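Local coordinates for protein putative O-acetylhomoserine (Thiol)-lyase (Campylobacter jejuni, PDB 4OC9) that probably uses pyridoxal 5'-phosphate to make homocysteine from O-acetylhomoserine and sulfide, at residues A171-I179 with L228-K236; L69-F77 with N182-F193. All coordinates share one frame; numbering follows the deposited sequence.

Contact 1 of 2, residues A171-I179 with L228-K236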
ATOM      1  N   ALA D 171      38.472  -2.607 -20.187  1.00 20.64           N
ATOM      2  CA  ALA D 171      37.874  -3.632 -19.349  1.00 23.42           C
ATOM      3  C   ALA D 171      37.923  -4.997 -20.009  1.00 24.52           C
ATOM      4  O   ALA D 171      38.286  -5.971 -19.365  1.00 25.60           O
ATOM      5  CB  ALA D 171      36.443  -3.270 -19.023  1.00 26.73           C
ATOM      6  N   LYS D 172      37.577  -5.066 -21.285  1.00 27.51           N
ATOM      7  CA  LYS D 172      37.601  -6.340 -21.991  1.00 31.89           C
ATOM      8  C   LYS D 172      39.012  -6.906 -22.129  1.00 32.06           C
ATOM      9  O   LYS D 172      39.216  -8.120 -22.051  1.00 34.00           O
ATOM     10  CB  LYS D 172      36.806  -6.324 -23.331  1.00 37.00           C
ATOM     11  CG  LYS D 172      35.298  -6.220 -23.066  1.00 49.59           C
ATOM     12  CD  LYS D 172      34.436  -6.513 -24.297  1.00 54.05           C
ATOM     13  CE  LYS D 172      32.943  -6.332 -24.080  1.00 56.76           C
ATOM     14  NZ  LYS D 172      32.282  -6.941 -22.894  1.00 63.61           N
ATOM     15  N   LYS D 173      39.988  -6.024 -22.283  1.00 29.69           N
ATOM     16  CA  LYS D 173      41.350  -6.442 -22.440  1.00 30.91           C
ATOM     17  C   LYS D 173      41.814  -7.212 -21.195  1.00 35.31           C
ATOM     18  O   LYS D 173      42.334  -8.313 -21.307  1.00 32.17           O
ATOM     19  CB  LYS D 173      42.249  -5.229 -22.660  1.00 34.76           C
ATOM     20  CG  LYS D 173      43.665  -5.601 -23.054  1.00 39.46           C
ATOM     21  CD  LYS D 173      44.575  -4.397 -23.162  1.00 42.92           C
ATOM     22  CE  LYS D 173      44.836  -3.770 -21.796  1.00 45.07           C
ATOM     23  NZ  LYS D 173      45.754  -2.616 -21.977  1.00 50.38           N
ATOM     24  N   HIS D 174      41.618  -6.625 -20.020  1.00 32.73           N
ATOM     25  CA  HIS D 174      42.024  -7.249 -18.767  1.00 28.61           C
ATOM     26  C   HIS D 174      41.037  -8.274 -18.237  1.00 29.58           C
ATOM     27  O   HIS D 174      41.271  -8.848 -17.168  1.00 28.99           O
ATOM     28  CB  HIS D 174      42.212  -6.194 -17.668  1.00 31.65           C
ATOM     29  CG  HIS D 174      43.253  -5.163 -17.971  1.00 33.58           C
ATOM     30  ND1 HIS D 174      44.583  -5.320 -17.624  1.00 39.90           N
ATOM     31  CD2 HIS D 174      43.161  -3.952 -18.564  1.00 31.83           C
ATOM     32  CE1 HIS D 174      45.265  -4.251 -18.001  1.00 37.77           C
ATOM     33  NE2 HIS D 174      44.424  -3.405 -18.571  1.00 37.16           N
ATOM     34  N   LYS D 175      39.925  -8.491 -18.932  1.00 28.77           N
ATOM     35  CA  LYS D 175      38.907  -9.470 -18.491  1.00 33.49           C
ATOM     36  C   LYS D 175      38.274  -9.057 -17.149  1.00 31.02           C
ATOM     37  O   LYS D 175      38.070  -9.878 -16.250  1.00 26.87           O
ATOM     38  CB  LYS D 175      39.539 -10.854 -18.399  1.00 38.08           C
ATOM     39  CG  LYS D 175      40.142 -11.236 -19.719  1.00 46.98           C
ATOM     40  CD  LYS D 175      39.162 -11.873 -20.671  1.00 57.84           C
ATOM     41  CE  LYS D 175      38.947 -13.303 -20.195  1.00 67.93           C
ATOM     42  NZ  LYS D 175      37.958 -14.029 -21.034  1.00 80.34           N
ATOM     43  N   ILE D 176      37.999  -7.759 -17.025  1.00 29.29           N
ATOM     44  CA  ILE D 176      37.394  -7.202 -15.827  1.00 27.05           C
ATOM     45  C   ILE D 176      35.933  -6.806 -16.094  1.00 23.82           C
ATOM     46  O   ILE D 176      35.596  -6.275 -17.161  1.00 22.30           O
ATOM     47  CB  ILE D 176      38.153  -5.961 -15.332  1.00 25.62           C
ATOM     48  CG1 ILE D 176      39.583  -6.326 -14.985  1.00 29.69           C
ATOM     49  CG2 ILE D 176      37.470  -5.383 -14.101  1.00 26.83           C
ATOM     50  CD1 ILE D 176      40.443  -5.143 -14.573  1.00 32.10           C
ATOM     51  N   VAL D 177      35.080  -7.072 -15.111  1.00 21.79           N
ATOM     52  CA  VAL D 177      33.655  -6.745 -15.205  1.00 20.64           C
ATOM     53  C   VAL D 177      33.454  -5.259 -15.046  1.00 19.12           C
ATOM     54  O   VAL D 177      34.011  -4.651 -14.109  1.00 19.76           O
ATOM     55  CB  VAL D 177      32.848  -7.422 -14.091  1.00 23.43           C
ATOM     56  CG1 VAL D 177      31.419  -6.901 -14.078  1.00 22.88           C
ATOM     57  CG2 VAL D 177      32.884  -8.940 -14.228  1.00 24.57           C
ATOM     58  N   SER D 178      32.740  -4.657 -16.000  1.00 16.48           N
ATOM     59  CA  SER D 178      32.460  -3.226 -15.959  1.00 15.76           C
ATOM     60  C   SER D 178      31.044  -3.008 -15.435  1.00 16.26           C
ATOM     61  O   SER D 178      30.098  -3.683 -15.869  1.00 12.30           O
ATOM     62  CB  SER D 178      32.557  -2.596 -17.342  1.00 17.43           C
ATOM     63  OG  SER D 178      31.584  -3.141 -18.230  1.00 20.52           O
ATOM     64  N   ILE D 179      30.920  -2.060 -14.507  1.00 17.21           N
ATOM     65  CA  ILE D 179      29.640  -1.690 -13.890  1.00 17.38           C
ATOM     66  C   ILE D 179      29.257  -0.250 -14.215  1.00 17.24           C
ATOM     67  O   ILE D 179      30.003   0.684 -13.884  1.00 19.04           O
ATOM     68  CB  ILE D 179      29.692  -1.730 -12.351  1.00 18.11           C
ATOM     69  CG1 ILE D 179      30.036  -3.123 -11.854  1.00 18.83           C
ATOM     70  CG2 ILE D 179      28.333  -1.321 -11.798  1.00 19.37           C
ATOM     71  CD1 ILE D 179      30.285  -3.195 -10.355  1.00 19.36           C
ATOM     72  N   LEU D 228      32.330 -14.267 -19.484  1.00 22.94           N
ATOM     73  CA  LEU D 228      33.376 -13.490 -18.796  1.00 23.78           C
ATOM     74  C   LEU D 228      33.697 -13.954 -17.379  1.00 24.81           C
ATOM     75  O   LEU D 228      34.821 -13.776 -16.898  1.00 30.26           O
ATOM     76  CB  LEU D 228      32.949 -12.012 -18.742  1.00 24.24           C
ATOM     77  CG  LEU D 228      33.867 -11.002 -18.039  1.00 24.90           C
ATOM     78  CD1 LEU D 228      35.269 -10.986 -18.651  1.00 26.64           C
ATOM     79  CD2 LEU D 228      33.271  -9.607 -18.105  1.00 25.60           C
ATOM     80  N   LEU D 229      32.711 -14.515 -16.681  1.00 25.05           N
ATOM     81  CA  LEU D 229      32.914 -14.981 -15.298  1.00 21.24           C
ATOM     82  C   LEU D 229      33.412 -16.407 -15.198  1.00 22.46           C
ATOM     83  O   LEU D 229      34.261 -16.715 -14.354  1.00 20.88           O
ATOM     84  CB  LEU D 229      31.636 -14.812 -14.469  1.00 21.01           C
ATOM     85  CG  LEU D 229      31.185 -13.370 -14.212  1.00 20.13           C
ATOM     86  CD1 LEU D 229      29.843 -13.333 -13.502  1.00 19.13           C
ATOM     87  CD2 LEU D 229      32.235 -12.608 -13.403  1.00 19.62           C
ATOM     88  N   LYS D 230      32.858 -17.286 -16.021  1.00 24.00           N
ATOM     89  CA  LYS D 230      33.276 -18.680 -16.006  1.00 27.38           C
ATOM     90  C   LYS D 230      34.698 -18.844 -16.537  1.00 30.16           C
ATOM     91  O   LYS D 230      35.068 -18.233 -17.529  1.00 31.51           O
ATOM     92  CB  LYS D 230      32.302 -19.562 -16.805  1.00 26.85           C
ATOM     93  CG  LYS D 230      30.953 -19.787 -16.145  1.00 27.55           C
ATOM     94  CD  LYS D 230      30.092 -20.657 -17.031  1.00 27.55           C
ATOM     95  CE  LYS D 230      28.775 -20.990 -16.372  1.00 32.83           C
ATOM     96  NZ  LYS D 230      27.833 -21.746 -17.238  1.00 34.90           N
ATOM     97  N   ASN D 231      35.472 -19.688 -15.867  1.00 34.53           N
ATOM     98  CA  ASN D 231      36.859 -19.971 -16.251  1.00 38.85           C
ATOM     99  C   ASN D 231      37.704 -18.718 -16.364  1.00 34.17           C
ATOM    100  O   ASN D 231      38.492 -18.580 -17.277  1.00 32.88           O
ATOM    101  CB  ASN D 231      36.897 -20.734 -17.574  1.00 39.05           C
ATOM    102  CG  ASN D 231      36.137 -22.039 -17.507  1.00 42.56           C
ATOM    103  OD1 ASN D 231      36.046 -22.676 -16.453  1.00 47.31           O
ATOM    104  ND2 ASN D 231      35.625 -22.473 -18.649  1.00 48.74           N
ATOM    105  N   ASN D 232      37.538 -17.820 -15.408  1.00 31.95           N
ATOM    106  CA  ASN D 232      38.291 -16.589 -15.386  1.00 30.22           C
ATOM    107  C   ASN D 232      38.928 -16.544 -14.008  1.00 31.54           C
ATOM    108  O   ASN D 232      38.242 -16.445 -12.988  1.00 35.21           O
ATOM    109  CB  ASN D 232      37.375 -15.400 -15.686  1.00 31.76           C
ATOM    110  CG  ASN D 232      38.090 -14.060 -15.636  1.00 28.46           C
ATOM    111  OD1 ASN D 232      39.132 -13.913 -15.016  1.00 33.52           O
ATOM    112  ND2 ASN D 232      37.479 -13.059 -16.233  1.00 31.08           N
ATOM    113  N   ASP D 233      40.253 -16.661 -13.998  1.00 30.75           N
ATOM    114  CA  ASP D 233      41.063 -16.661 -12.780  1.00 35.49           C
ATOM    115  C   ASP D 233      40.858 -15.430 -11.905  1.00 32.54           C
ATOM    116  O   ASP D 233      41.207 -15.422 -10.724  1.00 29.74           O
ATOM    117  CB  ASP D 233      42.558 -16.721 -13.137  1.00 42.33           C
ATOM    118  CG  ASP D 233      42.960 -18.000 -13.856  1.00 52.98           C
ATOM    119  OD1 ASP D 233      42.120 -18.929 -13.979  1.00 60.64           O
ATOM    120  OD2 ASP D 233      44.143 -18.069 -14.281  1.00 52.54           O
ATOM    121  N   ARG D 234      40.340 -14.368 -12.495  1.00 29.51           N
ATOM    122  CA  ARG D 234      40.121 -13.152 -11.741  1.00 28.07           C
ATOM    123  C   ARG D 234      38.885 -13.289 -10.813  1.00 25.99           C
ATOM    124  O   ARG D 234      38.804 -12.597  -9.790  1.00 22.70           O
ATOM    125  CB  ARG D 234      39.949 -11.990 -12.709  1.00 26.14           C
ATOM    126  CG  ARG D 234      39.891 -10.646 -12.028  1.00 26.65           C
ATOM    127  CD  ARG D 234      39.702  -9.517 -13.026  1.00 28.95           C
ATOM    128  NE  ARG D 234      40.793  -9.382 -13.997  1.00 28.46           N
ATOM    129  CZ  ARG D 234      41.918  -8.684 -13.796  1.00 26.11           C
ATOM    130  NH1 ARG D 234      42.178  -8.082 -12.634  1.00 22.78           N
ATOM    131  NH2 ARG D 234      42.815  -8.617 -14.764  1.00 27.56           N
ATOM    132  N   TYR D 235      37.975 -14.220 -11.132  1.00 21.38           N
ATOM    133  CA  TYR D 235      36.774 -14.417 -10.327  1.00 22.87           C
ATOM    134  C   TYR D 235      36.605 -15.843  -9.801  1.00 26.48           C
ATOM    135  O   TYR D 235      35.804 -16.637 -10.316  1.00 25.35           O
ATOM    136  CB  TYR D 235      35.532 -13.970 -11.106  1.00 19.54           C
ATOM    137  CG  TYR D 235      35.649 -12.543 -11.541  1.00 19.86           C
ATOM    138  CD1 TYR D 235      35.516 -11.502 -10.619  1.00 20.22           C
ATOM    139  CD2 TYR D 235      35.897 -12.212 -12.877  1.00 19.00           C
ATOM    140  CE1 TYR D 235      35.635 -10.185 -11.004  1.00 20.43           C
ATOM    141  CE2 TYR D 235      36.033 -10.900 -13.268  1.00 19.09           C
ATOM    142  CZ  TYR D 235      35.902  -9.888 -12.324  1.00 20.76           C
ATOM    143  OH  TYR D 235      36.009  -8.557 -12.709  1.00 20.37           O
ATOM    144  N   LYS D 236      37.326 -16.153  -8.732  1.00 30.35           N
ATOM    145  CA  LYS D 236      37.240 -17.499  -8.133  1.00 35.61           C
ATOM    146  C   LYS D 236      35.914 -17.844  -7.448  1.00 35.79           C
ATOM    147  O   LYS D 236      35.502 -19.003  -7.487  1.00 30.11           O
ATOM    148  CB  LYS D 236      38.476 -17.812  -7.303  1.00 40.79           C
ATOM    149  CG  LYS D 236      39.648 -17.947  -8.260  1.00 46.23           C
ATOM    150  CD  LYS D 236      40.994 -18.173  -7.636  1.00 53.03           C
ATOM    151  CE  LYS D 236      42.020 -18.103  -8.761  1.00 60.75           C
ATOM    152  NZ  LYS D 236      43.435 -18.100  -8.310  1.00 66.73           N
TER

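Contact 2 of 2, residues L69-F77 with N182-F193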
ATOM      1  N   LEU D  69      12.890  -4.519 -16.440  1.00 10.39           N
ATOM      2  CA  LEU D  69      14.038  -3.597 -16.450  1.00 10.76           C
ATOM      3  C   LEU D  69      15.147  -4.180 -17.326  1.00 11.27           C
ATOM      4  O   LEU D  69      15.824  -3.437 -18.051  1.00 11.84           O
ATOM      5  CB  LEU D  69      14.570  -3.316 -15.053  1.00 10.44           C
ATOM      6  CG  LEU D  69      13.771  -2.386 -14.150  1.00  9.81           C
ATOM      7  CD1 LEU D  69      14.203  -2.526 -12.709  1.00  9.90           C
ATOM      8  CD2 LEU D  69      13.932  -0.968 -14.643  1.00  9.61           C
ATOM      9  N   ALA D  70      15.324  -5.497 -17.261  1.00 10.64           N
ATOM     10  CA  ALA D  70      16.328  -6.154 -18.086  1.00 12.12           C
ATOM     11  C   ALA D  70      15.941  -6.050 -19.570  1.00 12.34           C
ATOM     12  O   ALA D  70      16.788  -5.839 -20.426  1.00 15.57           O
ATOM     13  CB  ALA D  70      16.485  -7.622 -17.699  1.00 12.58           C
ATOM     14  N   ASN D  71      14.678  -6.244 -19.851  1.00 12.32           N
ATOM     15  CA  ASN D  71      14.175  -6.166 -21.215  1.00 13.50           C
ATOM     16  C   ASN D  71      14.347  -4.789 -21.815  1.00 13.41           C
ATOM     17  O   ASN D  71      14.798  -4.681 -22.944  1.00 13.23           O
ATOM     18  CB  ASN D  71      12.701  -6.591 -21.294  1.00 11.94           C
ATOM     19  CG  ASN D  71      12.515  -8.046 -20.955  1.00 11.95           C
ATOM     20  OD1 ASN D  71      13.476  -8.757 -20.752  1.00 13.36           O
ATOM     21  ND2 ASN D  71      11.276  -8.484 -20.849  1.00 13.28           N
ATOM     22  N   VAL D  72      14.024  -3.741 -21.066  1.00 13.78           N
ATOM     23  CA  VAL D  72      14.188  -2.387 -21.620  1.00 15.43           C
ATOM     24  C   VAL D  72      15.659  -2.052 -21.836  1.00 16.29           C
ATOM     25  O   VAL D  72      15.968  -1.311 -22.731  1.00 18.62           O
ATOM     26  CB  VAL D  72      13.457  -1.256 -20.845  1.00 14.94           C
ATOM     27  CG1 VAL D  72      11.976  -1.557 -20.829  1.00 13.78           C
ATOM     28  CG2 VAL D  72      13.966  -1.109 -19.427  1.00 16.43           C
ATOM     29  N   GLU D  73      16.555  -2.573 -21.004  1.00 16.36           N
ATOM     30  CA  GLU D  73      18.000  -2.312 -21.168  1.00 16.85           C
ATOM     31  C   GLU D  73      18.640  -3.197 -22.240  1.00 17.38           C
ATOM     32  O   GLU D  73      19.740  -2.903 -22.695  1.00 18.82           O
ATOM     33  CB  GLU D  73      18.770  -2.498 -19.860  1.00 16.88           C
ATOM     34  CG  GLU D  73      18.656  -1.400 -18.811  1.00 18.42           C
ATOM     35  CD  GLU D  73      19.414  -0.120 -19.158  1.00 19.27           C
ATOM     36  OE1 GLU D  73      19.537   0.753 -18.259  1.00 22.07           O
ATOM     37  OE2 GLU D  73      19.910   0.031 -20.296  1.00 18.82           O
ATOM     38  N   GLY D  74      17.949  -4.247 -22.673  1.00 17.79           N
ATOM     39  CA  GLY D  74      18.492  -5.161 -23.670  1.00 19.23           C
ATOM     40  C   GLY D  74      19.423  -6.173 -22.978  1.00 22.95           C
ATOM     41  O   GLY D  74      20.302  -6.757 -23.597  1.00 22.76           O
ATOM     42  N   GLY D  75      19.241  -6.360 -21.668  1.00 21.67           N
ATOM     43  CA  GLY D  75      20.063  -7.281 -20.887  1.00 20.05           C
ATOM     44  C   GLY D  75      19.376  -8.622 -20.720  1.00 18.43           C
ATOM     45  O   GLY D  75      18.348  -8.862 -21.309  1.00 19.77           O
ATOM     46  N   ALA D  76      19.940  -9.483 -19.885  1.00 17.58           N
ATOM     47  CA  ALA D  76      19.379 -10.831 -19.659  1.00 15.75           C
ATOM     48  C   ALA D  76      18.524 -11.035 -18.425  1.00 13.71           C
ATOM     49  O   ALA D  76      17.457 -11.659 -18.502  1.00 14.92           O
ATOM     50  CB  ALA D  76      20.523 -11.857 -19.603  1.00 14.66           C
ATOM     51  N   PHE D  77      18.993 -10.545 -17.296  1.00 12.35           N
ATOM     52  CA  PHE D  77      18.263 -10.738 -16.055  1.00 14.24           C
ATOM     53  C   PHE D  77      18.479  -9.523 -15.119  1.00 14.31           C
ATOM     54  O   PHE D  77      19.532  -8.881 -15.121  1.00 12.82           O
ATOM     55  CB  PHE D  77      18.745 -12.055 -15.408  1.00 14.60           C
ATOM     56  CG  PHE D  77      17.807 -12.613 -14.366  1.00 15.02           C
ATOM     57  CD1 PHE D  77      16.798 -13.461 -14.732  1.00 15.24           C
ATOM     58  CD2 PHE D  77      17.951 -12.297 -13.017  1.00 16.09           C
ATOM     59  CE1 PHE D  77      15.887 -13.958 -13.795  1.00 15.50           C
ATOM     60  CE2 PHE D  77      17.057 -12.777 -12.086  1.00 16.34           C
ATOM     61  CZ  PHE D  77      16.028 -13.626 -12.469  1.00 15.72           C
ATOM     62  N   ASN D 182      23.415   3.693 -14.640  1.00 12.03           N
ATOM     63  CA  ASN D 182      22.680   4.418 -15.708  1.00 11.81           C
ATOM     64  C   ASN D 182      21.428   5.115 -15.178  1.00 11.61           C
ATOM     65  O   ASN D 182      20.487   5.389 -15.932  1.00 10.44           O
ATOM     66  CB  ASN D 182      22.280   3.375 -16.767  1.00 11.85           C
ATOM     67  CG  ASN D 182      21.926   3.978 -18.099  1.00 12.44           C
ATOM     68  OD1 ASN D 182      22.539   4.934 -18.508  1.00 14.85           O
ATOM     69  ND2 ASN D 182      20.989   3.370 -18.821  1.00 11.94           N
ATOM     70  N   THR D 183      21.429   5.428 -13.887  1.00 11.06           N
ATOM     71  CA  THR D 183      20.291   6.074 -13.235  1.00 10.78           C
ATOM     72  C   THR D 183      19.754   7.330 -13.861  1.00 11.98           C
ATOM     73  O   THR D 183      18.562   7.443 -14.178  1.00 13.85           O
ATOM     74  CB  THR D 183      20.652   6.467 -11.804  1.00 10.79           C
ATOM     75  OG1 THR D 183      21.002   5.295 -11.030  1.00 11.35           O
ATOM     76  CG2 THR D 183      19.494   7.160 -11.164  1.00  9.94           C
ATOM     77  N   VAL D 184      20.630   8.299 -14.084  1.00 12.10           N
ATOM     78  CA  VAL D 184      20.200   9.550 -14.651  1.00 11.18           C
ATOM     79  C   VAL D 184      19.754   9.513 -16.119  1.00 10.34           C
ATOM     80  O   VAL D 184      18.745  10.138 -16.509  1.00 10.12           O
ATOM     81  CB  VAL D 184      21.319  10.586 -14.522  1.00 12.43           C
ATOM     82  CG1 VAL D 184      20.837  11.937 -15.073  1.00 12.95           C
ATOM     83  CG2 VAL D 184      21.718  10.727 -13.076  1.00 11.20           C
ATOM     84  N   ALA D 185      20.506   8.828 -16.958  1.00  9.49           N
ATOM     85  CA  ALA D 185      20.153   8.762 -18.372  1.00  9.48           C
ATOM     86  C   ALA D 185      18.886   7.968 -18.610  1.00  9.86           C
ATOM     87  O   ALA D 185      18.070   8.308 -19.459  1.00  9.57           O
ATOM     88  CB  ALA D 185      21.297   8.155 -19.154  1.00  9.75           C
ATOM     89  N   THR D 186      18.728   6.903 -17.823  1.00  9.91           N
ATOM     90  CA  THR D 186      17.594   5.962 -17.871  1.00  9.77           C
ATOM     91  C   THR D 186      17.812   5.064 -19.101  1.00 10.72           C
ATOM     92  O   THR D 186      18.519   5.412 -20.034  1.00  8.64           O
ATOM     93  CB  THR D 186      16.184   6.580 -18.019  1.00  9.23           C
ATOM     94  OG1 THR D 186      15.962   6.994 -19.371  1.00  9.59           O
ATOM     95  CG2 THR D 186      15.973   7.699 -17.050  1.00  9.22           C
ATOM     96  N   PRO D 187      17.185   3.889 -19.105  1.00 13.76           N
ATOM     97  CA  PRO D 187      17.372   3.019 -20.261  1.00 14.16           C
ATOM     98  C   PRO D 187      16.780   3.595 -21.540  1.00 13.20           C
ATOM     99  O   PRO D 187      17.111   3.091 -22.610  1.00 13.01           O
ATOM    100  CB  PRO D 187      16.591   1.755 -19.883  1.00 14.57           C
ATOM    101  CG  PRO D 187      16.455   1.803 -18.396  1.00 14.54           C
ATOM    102  CD  PRO D 187      16.332   3.262 -18.078  1.00 14.23           C
ATOM    103  N   PHE D 188      15.928   4.608 -21.428  1.00 12.25           N
ATOM    104  CA  PHE D 188      15.322   5.195 -22.612  1.00 14.20           C
ATOM    105  C   PHE D 188      16.155   6.217 -23.331  1.00 13.52           C
ATOM    106  O   PHE D 188      15.838   6.549 -24.464  1.00 17.04           O
ATOM    107  CB  PHE D 188      13.932   5.756 -22.317  1.00 15.84           C
ATOM    108  CG  PHE D 188      12.958   4.705 -21.937  1.00 16.24           C
ATOM    109  CD1 PHE D 188      12.227   4.069 -22.902  1.00 16.91           C
ATOM    110  CD2 PHE D 188      12.807   4.335 -20.603  1.00 18.56           C
ATOM    111  CE1 PHE D 188      11.345   3.077 -22.550  1.00 19.11           C
ATOM    112  CE2 PHE D 188      11.919   3.354 -20.239  1.00 18.86           C
ATOM    113  CZ  PHE D 188      11.182   2.724 -21.221  1.00 18.86           C
ATOM    114  N   LEU D 189      17.198   6.730 -22.709  1.00 11.89           N
ATOM    115  CA  LEU D 189      18.044   7.697 -23.402  1.00 11.79           C
ATOM    116  C   LEU D 189      19.393   7.116 -23.741  1.00 12.20           C
ATOM    117  O   LEU D 189      20.064   7.592 -24.628  1.00 12.67           O
ATOM    118  CB  LEU D 189      18.219   8.955 -22.558  1.00 11.46           C
ATOM    119  CG  LEU D 189      16.871   9.618 -22.183  1.00 11.31           C
ATOM    120  CD1 LEU D 189      17.117  10.897 -21.398  1.00 11.29           C
ATOM    121  CD2 LEU D 189      16.055   9.925 -23.431  1.00 11.11           C
ATOM    122  N   LEU D 190      19.773   6.049 -23.046  1.00 14.10           N
ATOM    123  CA  LEU D 190      21.046   5.416 -23.248  1.00 15.42           C
ATOM    124  C   LEU D 190      21.027   3.944 -22.864  1.00 16.73           C
ATOM    125  O   LEU D 190      20.488   3.573 -21.813  1.00 17.21           O
ATOM    126  CB  LEU D 190      22.094   6.155 -22.412  1.00 17.21           C
ATOM    127  CG  LEU D 190      23.519   5.640 -22.520  1.00 17.95           C
ATOM    128  CD1 LEU D 190      23.993   5.749 -23.956  1.00 22.00           C
ATOM    129  CD2 LEU D 190      24.416   6.467 -21.649  1.00 20.54           C
ATOM    130  N   GLN D 191      21.667   3.111 -23.679  1.00 17.30           N
ATOM    131  CA  GLN D 191      21.704   1.672 -23.429  1.00 20.25           C
ATOM    132  C   GLN D 191      23.142   1.200 -23.269  1.00 15.65           C
ATOM    133  O   GLN D 191      23.750   0.743 -24.213  1.00 16.03           O
ATOM    134  CB  GLN D 191      21.067   0.924 -24.596  1.00 26.24           C
ATOM    135  CG  GLN D 191      19.662   1.354 -25.008  1.00 34.20           C
ATOM    136  CD  GLN D 191      19.586   2.668 -25.828  1.00 44.89           C
ATOM    137  OE1 GLN D 191      20.507   3.035 -26.584  1.00 42.91           O
ATOM    138  NE2 GLN D 191      18.450   3.358 -25.698  1.00 44.27           N
ATOM    139  N   PRO D 192      23.695   1.301 -22.064  1.00 14.48           N
ATOM    140  CA  PRO D 192      25.089   0.894 -21.896  1.00 13.94           C
ATOM    141  C   PRO D 192      25.430  -0.493 -22.417  1.00 15.16           C
ATOM    142  O   PRO D 192      26.562  -0.701 -22.894  1.00 19.61           O
ATOM    143  CB  PRO D 192      25.304   0.982 -20.395  1.00 13.61           C
ATOM    144  CG  PRO D 192      24.332   2.023 -19.951  1.00 13.77           C
ATOM    145  CD  PRO D 192      23.120   1.827 -20.816  1.00 13.33           C
ATOM    146  N   PHE D 193      24.512  -1.443 -22.357  1.00 15.05           N
ATOM    147  CA  PHE D 193      24.836  -2.776 -22.874  1.00 16.10           C
ATOM    148  C   PHE D 193      25.257  -2.768 -24.339  1.00 16.65           C
ATOM    149  O   PHE D 193      26.074  -3.598 -24.759  1.00 17.16           O
ATOM    150  CB  PHE D 193      23.750  -3.826 -22.658  1.00 16.69           C
ATOM    151  CG  PHE D 193      23.452  -4.087 -21.222  1.00 18.57           C
ATOM    152  CD1 PHE D 193      24.488  -4.337 -20.332  1.00 18.25           C
ATOM    153  CD2 PHE D 193      22.152  -4.294 -20.804  1.00 20.14           C
ATOM    154  CE1 PHE D 193      24.236  -4.635 -19.018  1.00 19.91           C
ATOM    155  CE2 PHE D 193      21.893  -4.639 -19.486  1.00 21.25           C
ATOM    156  CZ  PHE D 193      22.934  -4.805 -18.591  1.00 19.93           C
TER
HETATM  157  O   HOH W   1      21.654  -1.186 -22.154  1.00 27.05           O

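Contact 1 of 2, residues A171-I179 with L228-K236
Val177 sends its CG2 methyl into a small apolar nest made by Leu228, Leu229 and Tyr235, lying 3.8 Å from CD2 of Leu229. With CG1 anti to the backbone N (chi1 171°), CG2 lies beside that N and next to the hydroxyl end of the tyrosine. CD2 of Leu229 also rests on one face of the Tyr235 ring, whose opposite face is met by CG of Arg234. The phenol reaches the backbone: Val177 N donates to Tyr235 OH over 3.0 Å in an almost straight bond, and the same hydroxyl is also hydrogen-bonded to Lys147 O. Further out, Ile176 CG1 sits over a guanidinium face of Arg234, 3.4 Å from NE. Arg234 turns at chi3 (-62°) and gives NH2 to His174 O at 2.9 Å, in the carbonyl plane and on a lone pair, though the oxygen is tilted from the guanidinium plane. NH1 is held by Asp143 O and Thr146 O. At the polar edge, Asn232 ND2 bridges Lys175 O (3.2 Å) and Leu228 O, while its OD1 closes an Asx turn with Arg234 N. His174 O and Lys175 O lie at the Schellman motif that ends helix 164-174, where Lys175 has positive phi. The contact thus fastens the turn between helix 164-174 and strand 177-181 to the loop leaving helix 225-229, with strand 146-152 alongside Ile176 and helix 257-270 against Leu229.

Contact 2 of 2, residues L69-F77 with N182-F193
Glu73, in the last turn of helix 60-73, reaches into the loop 182-193. Its CB lies 3.8 Å from CE2 of Phe193, and CG passes over CB and CG of Pro187. A bend at chi2 (-73°) lays the carboxylate carbon CD against the same proline, 3.5 Å from its CB. At the tip the two oxygens part company. OE1 accepts a hydrogen bond from Asn182 ND2 at 3.0 Å through its syn lone pair, lying in the amide plane, and is also hydrogen-bonded to His202 NE2. OE2 approaches Pro192 CD and accepts from a water 2.8 Å away, which also donates to Glu73 O and accepts from Phe193 N. Asn182 is itself fixed, ND2 bonding Leu190 O across its own loop and OD1 pairing with Ser153 OG. One residue earlier, Val72 CG2 packs on Pro187 CB at 3.9 Å. Phe193 turns its edge to Glu73 O, and its CE2 comes within 3.5 Å of Gly75 CA, close packing against a residue with no side chain. Gly74, with positive phi, is the C-prime residue of a Schellman motif: a glycine-terminated helix end docked on the loop that follows strand 177-181, in the large PLP-binding domain of the fold type I enzymes.

Overall arrangement
Contacts 1 and 2 have centres about 21 Å apart and share strand 177-181 of the seven-stranded mixed sheet: segment 171-179 enters it and segment 182-193 leaves it. Along the chain the order is 69-77, 171-179, 182-193, 228-236, so the two pairings interleave. Contact 1 lies farther from the centre of the chain, about 21 Å against about 10 Å for contact 2. Contact 1 ties the start of the strand to helix 225-229 and the loop after it; contact 2 ties the loop after its end to helix 60-73. Lys206, which carries the pyridoxal phosphate in this crystal, follows strand 199-203, the strand beside 177-181, consistent with both contacts belonging to the framework of the cofactor-binding domain.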